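Local coordinates for SPbeta prophage-derived uncharacterized protein YopX (Bacillus subtilis, PDB 2I2L) that is of unknown function but is encoded by the SPbeta prophage and assembles as a homodimer built of beta strands and loops, with no helix, at residues B[6-11]-B[123-128]; B[12-15]-B[20-23]; B[32-37]-B[41-46]; B[56-61]-B[91-96]. All coordinates share one frame; numbering follows the deposited sequence.

Contact 1: B[6-11]-B[123-128]; sequences RVWDGE and VYQNPE
Asp-9 OD2 is gripped by two backbone N-H groups, those of Glu-11 and Gln-12, at the bend just after Trp-8, the residue that meets Tyr-124 and Gln-125; the first of these bonds makes an Asx turn. The bond from Glu-11 N to OD2 of Asp-9 is 2.9 Å long and reaches the oxygen from above the carboxylate plane, while OD1 of Asp-9 bonds to His-14 NE2. The turn brings Gly-10 C to 3.6 Å above the plane of the Trp-8 indole, toward its rim.

The opposite face of the indole receives the loop that follows strand 115-122. CB of Tyr-124 sits over the five-membered ring of Trp-8, 3.6 Å from its centroid and only 5° off the normal, a clear CH-pi contact. The Tyr-124 ring follows at a slant: it and the five-membered ring of Trp-8 have centroids 4.6 Å apart and planes 35° apart. With CG of Trp-8 anti to the backbone N (chi1 177°), the indole is carried out from strand 5-8 to meet this loop. Both Trp-8 and Tyr-124 also pack on Met-55 of strand 53-60, so the loop lies along the four-stranded sheet at the protein surface. At the six-membered end of the indole, CG of Gln-125 comes in obliquely near CZ3 and CH2, and NE2 of Gln-125 lies 3.6 Å from Trp-8 CZ3.

Contact 2: B[12-15]-B[20-23]; sequences QMHY and GLSL
Strand 13-15, an outer strand of the four-stranded antiparallel sheet, meets strand 21-25 of the three-stranded sheet here, through His-14 and Leu-21. The backbones stay well apart, with the CA atoms of Tyr-15 and Leu-21 8.1 Å from each other, so the two strands are not paired and side chains fill the gap between the sheets.

One methyl does nearly all the work. CD2 of Leu-21 packs on CB of His-14 at 3.4 Å, and the two side chains cross at about a right angle. The same methyl lies 3.9 Å from ND1 of His-14, approaching the imidazole at a slant, and 3.8 Å from the carbonyl oxygen of Tyr-15. Because CG of His-14 lies beside its own backbone N (chi1 -61°), the ring swings past the leucine. Tyr-15 turns its ring the other way, to bond Arg-6 NE through OH and to meet the ring of Tyr-66.

Behind Leu-21, its carbonyl O accepts from Ser-27 OG of the second subunit, and Leu-23 pairs with a strand of that subunit, so the sheet runs on across the dimer interface. Between the segments themselves the contact is apolar: a buried leucine methyl covers the CB side of a histidine whose NE2 is held by Asp-9 OD1, in the turn after strand 5-8, so across these segments the junction is made by van der Waals packing, without a polar bond.

Contact 3: B[32-37]-B[41-46]; sequences TLKRLY and LVPVVD
Leu-33 O is the acceptor round which the antiparallel hairpin 31-36/41-46 is bent. It takes a 2.7 Å bond from Val-44 N and a weak second one from Val-45 N at 3.4 Å, so that two residues face one: a classic beta bulge. Leu-33 N completes the pair, bonding Val-45 O at 2.7 Å. Past the bulge, Val-42 N donates to Arg-35 O, also at 2.7 Å, whereas the return bond from Arg-35 N to Val-42 O is weak. Pro-43, which has no N-H to give, falls in the non-hydrogen-bonded pair with Lys-34.

At the open end of the hairpin OG1 of Thr-32 lies 3.1 Å from OD1 of Asp-46, the two side chains alongside and pointing the same way. On that face CD of Lys-34, its chain bent at chi2, lies across Pro-43.

The other face carries Leu-33, Arg-35, Val-42 and Val-45. Leu-33 and Arg-35 also pack on Leu-21 of the neighbouring strand 21-25. Both methyls of the bulge residue Val-44 are used, CG1 against CD2 of Leu-33 and CG2 3.6 Å from CB of Arg-35.

Contact 4: B[56-61]-B[91-96]; sequences WGAKVR and GVFQVD
Phe-93 and Ala-58 make the tight part of this contact. CB of Ala-58 sits over one face of the phenyl ring, 3.9 Å from the ring centroid and 15° off the normal, a CH-pi contact displaced toward the CE2 side. At the edge of the same ring, near its plane, the carbonyl oxygen of Trp-56 lies 3.6 Å from CE1 of Phe-93. CG of Phe-93 lies beside its own backbone N (chi1 -81°), which sends the ring across to the other segment; Phe-88 of strand 81-89 stacks on it as well.

Away from this ring the segments part company. Trp-56 carries its indole off to the second subunit, where NE1 bonds the carbonyl O of Asn-2 and the ring meets Trp-56 of that subunit. Farther along, the strand end with Lys-59 and Arg-61 is on the exposed side.

The CA atoms of Ala-58 and Phe-93 are 8.0 Å apart, too far for strand pairing. Phe-93 is itself the centre of an inverse gamma turn, with a weak bond from Gln-94 N to Val-92 O, and the contact is an aromatic side chain of the five-stranded sheet packed on the four-stranded antiparallel sheet.

Contact 3 differs from the rest in being a true strand pairing, knit by backbone hydrogen bonds within one sheet; contacts 1, 2 and 4 rely on side-chain packing between elements that do not pair. Contacts 2 and 4 are buried, and both reach the second subunit, whereas contact 1 lies on the surface and contact 3 is partly exposed. The four-stranded sheet is the common element of contacts 1, 2 and 4: they join it to the loop after strand 115-122, the three-stranded sheet and the five-stranded sheet in turn. Contacts 2 and 3 share the three-stranded sheet, where Ser-22 O meets Lys-34 N. Contacts 3 and 4 do not touch, their centres about 26 Å apart.

Contact 1: B[6-11]-B[123-128]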
loop_
_atom_site.group_PDB
_atom_site.type_symbol
_atom_site.label_atom_id
_atom_site.label_comp_id
_atom_site.label_asym_id
_atom_site.label_seq_id
_atom_site.Cartn_x
_atom_site.Cartn_y
_atom_site.Cartn_z
ATOM N N ARG B 6 9.794 4.151 2.920
ATOM C CA ARG B 6 10.775 4.820 3.771
ATOM C C ARG B 6 10.887 3.978 5.041
ATOM O O ARG B 6 9.902 3.402 5.503
ATOM C CB ARG B 6 10.328 6.255 4.125
ATOM C CG ARG B 6 8.869 6.363 4.532
ATOM C CD ARG B 6 8.639 7.221 5.772
ATOM N NE ARG B 6 8.264 8.602 5.471
ATOM C CZ ARG B 6 7.226 9.231 6.027
ATOM N NH1 ARG B 6 6.449 8.609 6.914
ATOM N NH2 ARG B 6 6.957 10.487 5.692
ATOM N N VAL B 7 12.091 3.866 5.585
ATOM C CA VAL B 7 12.265 3.112 6.816
ATOM C C VAL B 7 12.936 3.961 7.869
ATOM O O VAL B 7 13.895 4.687 7.597
ATOM C CB VAL B 7 13.116 1.840 6.629
ATOM C CG1 VAL B 7 12.372 0.823 5.802
ATOM C CG2 VAL B 7 14.415 2.191 5.980
ATOM N N TRP B 8 12.388 3.879 9.072
ATOM C CA TRP B 8 12.922 4.580 10.224
ATOM C C TRP B 8 13.765 3.490 10.880
ATOM O O TRP B 8 13.236 2.434 11.238
ATOM C CB TRP B 8 11.778 4.992 11.142
ATOM C CG TRP B 8 12.206 5.672 12.398
ATOM C CD1 TRP B 8 11.949 5.264 13.676
ATOM C CD2 TRP B 8 12.877 6.930 12.508
ATOM N NE1 TRP B 8 12.409 6.196 14.578
ATOM C CE2 TRP B 8 12.983 7.234 13.887
ATOM C CE3 TRP B 8 13.398 7.843 11.575
ATOM C CZ2 TRP B 8 13.582 8.400 14.359
ATOM C CZ3 TRP B 8 13.999 9.011 12.049
ATOM C CH2 TRP B 8 14.081 9.276 13.428
ATOM N N ASP B 9 15.069 3.722 11.007
ATOM C CA ASP B 9 15.958 2.730 11.598
ATOM C C ASP B 9 16.195 2.984 13.077
ATOM O O ASP B 9 17.075 2.365 13.674
ATOM C CB ASP B 9 17.303 2.736 10.890
ATOM C CG ASP B 9 18.090 3.991 11.167
ATOM O OD1 ASP B 9 19.266 4.064 10.754
ATOM O OD2 ASP B 9 17.529 4.912 11.800
ATOM N N GLY B 10 15.422 3.898 13.661
ATOM C CA GLY B 10 15.574 4.212 15.073
ATOM C C GLY B 10 16.151 5.600 15.308
ATOM O O GLY B 10 15.717 6.322 16.207
ATOM N N GLU B 11 17.124 5.983 14.490
ATOM C CA GLU B 11 17.758 7.285 14.624
ATOM C C GLU B 11 17.471 8.201 13.429
ATOM O O GLU B 11 17.243 9.400 13.599
ATOM C CB GLU B 11 19.273 7.117 14.800
ATOM C CG GLU B 11 19.699 6.286 16.015
ATOM C CD GLU B 11 21.224 6.239 16.200
ATOM O OE1 GLU B 11 21.715 5.415 17.009
ATOM O OE2 GLU B 11 21.937 7.033 15.539
ATOM N N VAL B 123 5.305 10.812 12.342
ATOM C CA VAL B 123 5.217 10.373 13.723
ATOM C C VAL B 123 6.567 10.042 14.343
ATOM O O VAL B 123 6.732 10.134 15.565
ATOM C CB VAL B 123 4.298 9.165 13.818
ATOM N N TYR B 124 7.541 9.663 13.518
ATOM C CA TYR B 124 8.847 9.306 14.065
ATOM C C TYR B 124 9.823 10.452 14.313
ATOM O O TYR B 124 10.538 10.452 15.314
ATOM C CB TYR B 124 9.500 8.215 13.209
ATOM C CG TYR B 124 8.715 6.919 13.238
ATOM C CD1 TYR B 124 7.759 6.640 12.263
ATOM C CD2 TYR B 124 8.878 6.003 14.270
ATOM C CE1 TYR B 124 6.985 5.492 12.315
ATOM C CE2 TYR B 124 8.105 4.852 14.335
ATOM C CZ TYR B 124 7.158 4.606 13.353
ATOM O OH TYR B 124 6.361 3.491 13.424
ATOM N N GLN B 125 9.858 11.437 13.430
ATOM C CA GLN B 125 10.776 12.552 13.627
ATOM C C GLN B 125 10.102 13.783 14.225
ATOM O O GLN B 125 10.771 14.757 14.569
ATOM C CB GLN B 125 11.440 12.920 12.302
ATOM C CG GLN B 125 12.289 11.806 11.742
ATOM C CD GLN B 125 13.033 12.212 10.495
ATOM O OE1 GLN B 125 12.431 12.474 9.449
ATOM N NE2 GLN B 125 14.360 12.269 10.595
ATOM N N ASN B 126 8.782 13.741 14.352
ATOM C CA ASN B 126 8.063 14.878 14.891
ATOM C C ASN B 126 6.965 14.457 15.866
ATOM O O ASN B 126 5.795 14.842 15.720
ATOM C CB ASN B 126 7.452 15.708 13.750
ATOM C CG ASN B 126 8.358 15.791 12.535
ATOM O OD1 ASN B 126 8.434 14.854 11.743
ATOM N ND2 ASN B 126 9.059 16.907 12.387
ATOM N N PRO B 127 7.318 13.638 16.866
ATOM C CA PRO B 127 6.291 13.224 17.829
ATOM C C PRO B 127 5.911 14.467 18.629
ATOM O O PRO B 127 6.690 15.424 18.703
ATOM C CB PRO B 127 7.012 12.183 18.676
ATOM C CG PRO B 127 8.438 12.677 18.657
ATOM C CD PRO B 127 8.634 13.075 17.208
ATOM N N GLU B 128 4.722 14.471 19.222
ATOM C CA GLU B 128 4.284 15.633 19.998
ATOM C C GLU B 128 4.141 16.835 19.070
ATOM O O GLU B 128 4.490 17.956 19.429
ATOM C CB GLU B 128 5.293 15.947 21.118
#

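Contact 2: B[12-15]-B[20-23]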
loop_
_atom_site.group_PDB
_atom_site.type_symbol
_atom_site.label_atom_id
_atom_site.label_comp_id
_atom_site.label_asym_id
_atom_site.label_seq_id
_atom_site.Cartn_x
_atom_site.Cartn_y
_atom_site.Cartn_z
ATOM N N GLN B 12 17.476 7.644 12.222
ATOM C CA GLN B 12 17.220 8.455 11.039
ATOM C C GLN B 12 16.233 7.824 10.057
ATOM O O GLN B 12 15.967 6.621 10.108
ATOM C CB GLN B 12 18.541 8.767 10.335
ATOM C CG GLN B 12 19.420 7.552 10.085
ATOM C CD GLN B 12 20.736 7.921 9.423
ATOM O OE1 GLN B 12 21.537 8.668 9.981
ATOM N NE2 GLN B 12 20.962 7.398 8.225
HETATM N N MSE B 13 15.685 8.653 9.169
HETATM C CA MSE B 13 14.718 8.199 8.172
HETATM C C MSE B 13 15.421 7.899 6.847
HETATM O O MSE B 13 16.287 8.659 6.412
HETATM C CB MSE B 13 13.652 9.277 7.957
HETATM C CG MSE B 13 12.484 8.825 7.098
HETATM SE SE MSE B 13 11.330 7.568 7.999
HETATM C CE MSE B 13 10.069 8.823 8.772
ATOM N N HIS B 14 15.048 6.786 6.218
ATOM C CA HIS B 14 15.634 6.383 4.940
ATOM C C HIS B 14 14.568 6.311 3.849
ATOM O O HIS B 14 13.540 5.651 4.018
ATOM C CB HIS B 14 16.293 5.009 5.056
ATOM C CG HIS B 14 17.420 4.953 6.045
ATOM N ND1 HIS B 14 18.715 5.262 5.711
ATOM C CD2 HIS B 14 17.425 4.646 7.366
ATOM C CE1 HIS B 14 19.483 5.150 6.787
ATOM N NE2 HIS B 14 18.724 4.780 7.798
ATOM N N TYR B 15 14.805 6.992 2.731
ATOM C CA TYR B 15 13.869 6.961 1.615
ATOM C C TYR B 15 14.408 6.065 0.501
ATOM O O TYR B 15 15.618 6.011 0.262
ATOM C CB TYR B 15 13.596 8.370 1.111
ATOM C CG TYR B 15 12.542 9.074 1.932
ATOM C CD1 TYR B 15 11.210 8.653 1.896
ATOM C CD2 TYR B 15 12.875 10.140 2.773
ATOM C CE1 TYR B 15 10.234 9.272 2.676
ATOM C CE2 TYR B 15 11.905 10.768 3.562
ATOM C CZ TYR B 15 10.588 10.327 3.507
ATOM O OH TYR B 15 9.627 10.921 4.293
ATOM N N GLY B 20 21.994 3.628 -3.246
ATOM C CA GLY B 20 22.328 2.304 -2.739
ATOM C C GLY B 20 21.411 1.547 -1.791
ATOM O O GLY B 20 21.761 0.438 -1.379
ATOM N N LEU B 21 20.256 2.102 -1.431
ATOM C CA LEU B 21 19.365 1.395 -0.525
ATOM C C LEU B 21 18.507 0.376 -1.232
ATOM O O LEU B 21 17.863 0.684 -2.236
ATOM C CB LEU B 21 18.440 2.362 0.204
ATOM C CG LEU B 21 18.896 2.853 1.571
ATOM C CD1 LEU B 21 20.111 3.759 1.387
ATOM C CD2 LEU B 21 17.746 3.598 2.267
ATOM N N SER B 22 18.486 -0.841 -0.708
ATOM C CA SER B 22 17.647 -1.872 -1.293
ATOM C C SER B 22 16.851 -2.530 -0.173
ATOM O O SER B 22 17.420 -3.013 0.797
ATOM C CB SER B 22 18.488 -2.924 -2.016
ATOM O OG SER B 22 19.050 -3.852 -1.104
ATOM N N LEU B 23 15.530 -2.524 -0.308
ATOM C CA LEU B 23 14.638 -3.125 0.672
ATOM C C LEU B 23 14.431 -4.610 0.340
ATOM O O LEU B 23 14.132 -4.967 -0.800
ATOM C CB LEU B 23 13.299 -2.402 0.646
ATOM C CG LEU B 23 12.333 -2.798 1.757
ATOM C CD1 LEU B 23 12.945 -2.447 3.113
ATOM C CD2 LEU B 23 11.005 -2.066 1.548
#

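Contact 3: B[32-37]-B[41-46]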
loop_
_atom_site.group_PDB
_atom_site.type_symbol
_atom_site.label_atom_id
_atom_site.label_comp_id
_atom_site.label_asym_id
_atom_site.label_seq_id
_atom_site.Cartn_x
_atom_site.Cartn_y
_atom_site.Cartn_z
ATOM N N THR B 32 14.328 -6.207 5.392
ATOM C CA THR B 32 15.659 -5.761 5.776
ATOM C C THR B 32 16.151 -4.658 4.865
ATOM O O THR B 32 16.201 -4.828 3.650
ATOM C CB THR B 32 16.665 -6.895 5.673
ATOM O OG1 THR B 32 16.267 -7.971 6.530
ATOM C CG2 THR B 32 18.048 -6.395 6.051
ATOM N N LEU B 33 16.528 -3.530 5.440
ATOM C CA LEU B 33 17.030 -2.452 4.620
ATOM C C LEU B 33 18.520 -2.672 4.392
ATOM O O LEU B 33 19.300 -2.640 5.336
ATOM C CB LEU B 33 16.818 -1.108 5.298
ATOM C CG LEU B 33 17.308 0.036 4.413
ATOM C CD1 LEU B 33 16.325 0.256 3.269
ATOM C CD2 LEU B 33 17.458 1.303 5.240
ATOM N N LYS B 34 18.911 -2.921 3.146
ATOM C CA LYS B 34 20.319 -3.115 2.815
ATOM C C LYS B 34 20.832 -1.841 2.144
ATOM O O LYS B 34 20.042 -0.985 1.739
ATOM C CB LYS B 34 20.506 -4.293 1.852
ATOM C CG LYS B 34 20.008 -5.642 2.355
ATOM C CD LYS B 34 20.710 -6.065 3.635
ATOM C CE LYS B 34 20.506 -7.550 3.920
ATOM N NZ LYS B 34 21.300 -8.407 2.996
ATOM N N ARG B 35 22.154 -1.725 2.038
ATOM C CA ARG B 35 22.800 -0.580 1.406
ATOM C C ARG B 35 24.113 -1.041 0.779
ATOM O O ARG B 35 24.954 -1.652 1.438
ATOM C CB ARG B 35 23.070 0.516 2.437
ATOM C CG ARG B 35 24.008 1.609 1.939
ATOM C CD ARG B 35 24.545 2.480 3.085
ATOM N NE ARG B 35 23.574 3.460 3.570
ATOM C CZ ARG B 35 23.126 4.494 2.855
ATOM N NH1 ARG B 35 23.559 4.695 1.614
ATOM N NH2 ARG B 35 22.236 5.331 3.380
ATOM N N LEU B 36 24.278 -0.750 -0.506
ATOM C CA LEU B 36 25.477 -1.131 -1.238
ATOM C C LEU B 36 26.552 -0.052 -1.090
ATOM O O LEU B 36 26.365 1.094 -1.509
ATOM C CB LEU B 36 25.124 -1.351 -2.712
ATOM C CG LEU B 36 26.128 -2.125 -3.562
ATOM C CD1 LEU B 36 27.388 -1.311 -3.692
ATOM C CD2 LEU B 36 26.422 -3.475 -2.933
ATOM N N TYR B 37 27.681 -0.436 -0.498
ATOM C CA TYR B 37 28.802 0.475 -0.250
ATOM C C TYR B 37 29.696 0.632 -1.487
ATOM O O TYR B 37 29.545 1.587 -2.261
ATOM C CB TYR B 37 29.606 -0.057 0.932
ATOM C CG TYR B 37 30.082 1.019 1.866
ATOM C CD1 TYR B 37 31.232 1.760 1.578
ATOM C CD2 TYR B 37 29.375 1.321 3.027
ATOM C CE1 TYR B 37 31.673 2.778 2.432
ATOM C CE2 TYR B 37 29.803 2.341 3.883
ATOM C CZ TYR B 37 30.950 3.062 3.583
ATOM O OH TYR B 37 31.381 4.058 4.436
ATOM N N LEU B 41 26.948 -5.535 -0.228
ATOM C CA LEU B 41 25.644 -5.284 0.373
ATOM C C LEU B 41 25.771 -5.244 1.891
ATOM O O LEU B 41 26.095 -6.256 2.517
ATOM C CB LEU B 41 24.663 -6.383 -0.054
ATOM C CG LEU B 41 23.408 -5.918 -0.803
ATOM C CD1 LEU B 41 23.776 -4.853 -1.824
ATOM C CD2 LEU B 41 22.745 -7.109 -1.482
ATOM N N VAL B 42 25.511 -4.081 2.481
ATOM C CA VAL B 42 25.636 -3.923 3.930
ATOM C C VAL B 42 24.327 -3.538 4.602
ATOM O O VAL B 42 23.741 -2.502 4.292
ATOM C CB VAL B 42 26.685 -2.845 4.283
ATOM C CG1 VAL B 42 26.706 -2.614 5.782
ATOM C CG2 VAL B 42 28.066 -3.269 3.783
ATOM N N PRO B 43 23.862 -4.360 5.558
ATOM C CA PRO B 43 22.605 -4.083 6.272
ATOM C C PRO B 43 22.549 -2.759 7.059
ATOM O O PRO B 43 23.547 -2.300 7.621
ATOM C CB PRO B 43 22.431 -5.323 7.162
ATOM C CG PRO B 43 23.839 -5.771 7.392
ATOM C CD PRO B 43 24.469 -5.616 6.031
ATOM N N VAL B 44 21.361 -2.164 7.072
ATOM C CA VAL B 44 21.096 -0.899 7.749
ATOM C C VAL B 44 20.142 -1.153 8.920
ATOM O O VAL B 44 20.368 -0.673 10.041
ATOM C CB VAL B 44 20.437 0.122 6.782
ATOM C CG1 VAL B 44 20.331 1.483 7.451
ATOM C CG2 VAL B 44 21.237 0.216 5.490
ATOM N N VAL B 45 19.067 -1.893 8.646
ATOM C CA VAL B 45 18.087 -2.241 9.667
ATOM C C VAL B 45 17.232 -3.421 9.267
ATOM O O VAL B 45 17.135 -3.765 8.093
ATOM C CB VAL B 45 17.129 -1.089 10.004
ATOM C CG1 VAL B 45 17.481 -0.522 11.360
ATOM C CG2 VAL B 45 17.185 -0.023 8.930
ATOM N N ASP B 46 16.609 -4.027 10.275
ATOM C CA ASP B 46 15.747 -5.188 10.116
ATOM C C ASP B 46 14.381 -4.889 10.654
ATOM O O ASP B 46 14.128 -3.824 11.188
ATOM C CB ASP B 46 16.296 -6.360 10.911
ATOM C CG ASP B 46 17.552 -6.912 10.318
ATOM O OD1 ASP B 46 17.444 -7.775 9.432
ATOM O OD2 ASP B 46 18.648 -6.475 10.719
#

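Contact 4: B[56-61]-B[91-96]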
loop_
_atom_site.group_PDB
_atom_site.type_symbol
_atom_site.label_atom_id
_atom_site.label_comp_id
_atom_site.label_asym_id
_atom_site.label_seq_id
_atom_site.Cartn_x
_atom_site.Cartn_y
_atom_site.Cartn_z
ATOM N N TRP B 56 5.056 2.416 3.707
ATOM C CA TRP B 56 4.843 2.495 2.270
ATOM C C TRP B 56 4.309 3.850 1.832
ATOM O O TRP B 56 3.746 4.619 2.628
ATOM C CB TRP B 56 3.862 1.421 1.808
ATOM C CG TRP B 56 4.331 0.037 2.049
ATOM C CD1 TRP B 56 3.789 -0.864 2.909
ATOM C CD2 TRP B 56 5.424 -0.629 1.400
ATOM N NE1 TRP B 56 4.474 -2.054 2.842
ATOM C CE2 TRP B 56 5.482 -1.938 1.924
ATOM C CE3 TRP B 56 6.352 -0.251 0.429
ATOM C CZ2 TRP B 56 6.434 -2.874 1.504
ATOM C CZ3 TRP B 56 7.299 -1.188 0.009
ATOM C CH2 TRP B 56 7.329 -2.482 0.552
ATOM N N GLY B 57 4.480 4.132 0.550
ATOM C CA GLY B 57 3.990 5.386 0.031
ATOM C C GLY B 57 2.934 5.162 -1.025
ATOM O O GLY B 57 2.881 4.110 -1.639
ATOM N N ALA B 58 2.082 6.157 -1.215
ATOM C CA ALA B 58 1.035 6.110 -2.218
ATOM C C ALA B 58 1.100 7.441 -2.968
ATOM O O ALA B 58 1.378 8.489 -2.384
ATOM C CB ALA B 58 -0.337 5.948 -1.555
ATOM N N LYS B 59 0.867 7.407 -4.268
ATOM C CA LYS B 59 0.882 8.641 -5.013
ATOM C C LYS B 59 -0.558 9.178 -5.027
ATOM O O LYS B 59 -1.484 8.500 -5.470
ATOM C CB LYS B 59 1.382 8.390 -6.432
ATOM C CG LYS B 59 1.715 9.663 -7.193
ATOM C CD LYS B 59 2.175 9.360 -8.609
ATOM C CE LYS B 59 2.608 10.618 -9.328
ATOM N NZ LYS B 59 3.092 10.296 -10.687
ATOM N N VAL B 60 -0.749 10.376 -4.492
ATOM C CA VAL B 60 -2.064 10.994 -4.471
ATOM C C VAL B 60 -1.822 12.478 -4.710
ATOM O O VAL B 60 -0.933 13.077 -4.088
ATOM C CB VAL B 60 -2.792 10.787 -3.102
ATOM C CG1 VAL B 60 -2.589 9.363 -2.606
ATOM C CG2 VAL B 60 -2.307 11.794 -2.079
ATOM N N ARG B 61 -2.589 13.063 -5.627
ATOM C CA ARG B 61 -2.449 14.478 -5.950
ATOM C C ARG B 61 -1.027 14.780 -6.413
ATOM O O ARG B 61 -0.455 15.816 -6.059
ATOM C CB ARG B 61 -2.766 15.342 -4.727
ATOM C CG ARG B 61 -4.055 14.976 -4.010
ATOM C CD ARG B 61 -4.331 15.935 -2.863
ATOM N NE ARG B 61 -5.492 15.525 -2.078
ATOM C CZ ARG B 61 -6.693 15.264 -2.589
ATOM N NH1 ARG B 61 -6.904 15.365 -3.899
ATOM N NH2 ARG B 61 -7.689 14.906 -1.786
ATOM N N GLY B 91 -6.389 -1.332 3.918
ATOM C CA GLY B 91 -6.236 -1.122 2.491
ATOM C C GLY B 91 -6.446 0.305 2.043
ATOM O O GLY B 91 -6.603 0.579 0.855
ATOM N N VAL B 92 -6.456 1.231 2.987
ATOM C CA VAL B 92 -6.634 2.624 2.619
ATOM C C VAL B 92 -5.847 3.574 3.508
ATOM O O VAL B 92 -5.776 3.402 4.722
ATOM C CB VAL B 92 -8.154 3.009 2.584
ATOM C CG1 VAL B 92 -8.950 2.098 3.502
ATOM C CG2 VAL B 92 -8.343 4.467 2.967
ATOM N N PHE B 93 -5.211 4.548 2.863
ATOM C CA PHE B 93 -4.438 5.576 3.546
ATOM C C PHE B 93 -5.481 6.556 4.050
ATOM O O PHE B 93 -5.805 7.538 3.380
ATOM C CB PHE B 93 -3.495 6.275 2.563
ATOM C CG PHE B 93 -2.231 5.519 2.303
ATOM C CD1 PHE B 93 -1.028 5.944 2.853
ATOM C CD2 PHE B 93 -2.245 4.357 1.549
ATOM C CE1 PHE B 93 0.151 5.214 2.661
ATOM C CE2 PHE B 93 -1.071 3.618 1.352
ATOM C CZ PHE B 93 0.129 4.049 1.910
ATOM N N GLN B 94 -6.033 6.268 5.221
ATOM C CA GLN B 94 -7.050 7.122 5.808
ATOM C C GLN B 94 -6.442 8.209 6.681
ATOM O O GLN B 94 -5.296 8.100 7.126
ATOM C CB GLN B 94 -8.017 6.274 6.625
ATOM C CG GLN B 94 -7.337 5.181 7.430
ATOM C CD GLN B 94 -8.323 4.315 8.180
ATOM O OE1 GLN B 94 -8.994 4.776 9.101
ATOM N NE2 GLN B 94 -8.420 3.051 7.784
ATOM N N VAL B 95 -7.220 9.261 6.909
ATOM C CA VAL B 95 -6.800 10.389 7.734
ATOM C C VAL B 95 -8.040 10.974 8.398
ATOM O O VAL B 95 -9.106 11.068 7.770
ATOM C CB VAL B 95 -6.122 11.488 6.892
ATOM C CG1 VAL B 95 -7.093 12.025 5.845
ATOM C CG2 VAL B 95 -5.643 12.606 7.800
ATOM N N ASP B 96 -7.908 11.361 9.665
ATOM C CA ASP B 96 -9.044 11.921 10.390
ATOM C C ASP B 96 -9.526 13.216 9.767
ATOM O O ASP B 96 -8.736 14.118 9.502
ATOM C CB ASP B 96 -8.689 12.169 11.854
ATOM C CG ASP B 96 -9.786 12.917 12.593
ATOM O OD1 ASP B 96 -9.985 14.117 12.303
ATOM O OD2 ASP B 96 -10.458 12.302 13.453
#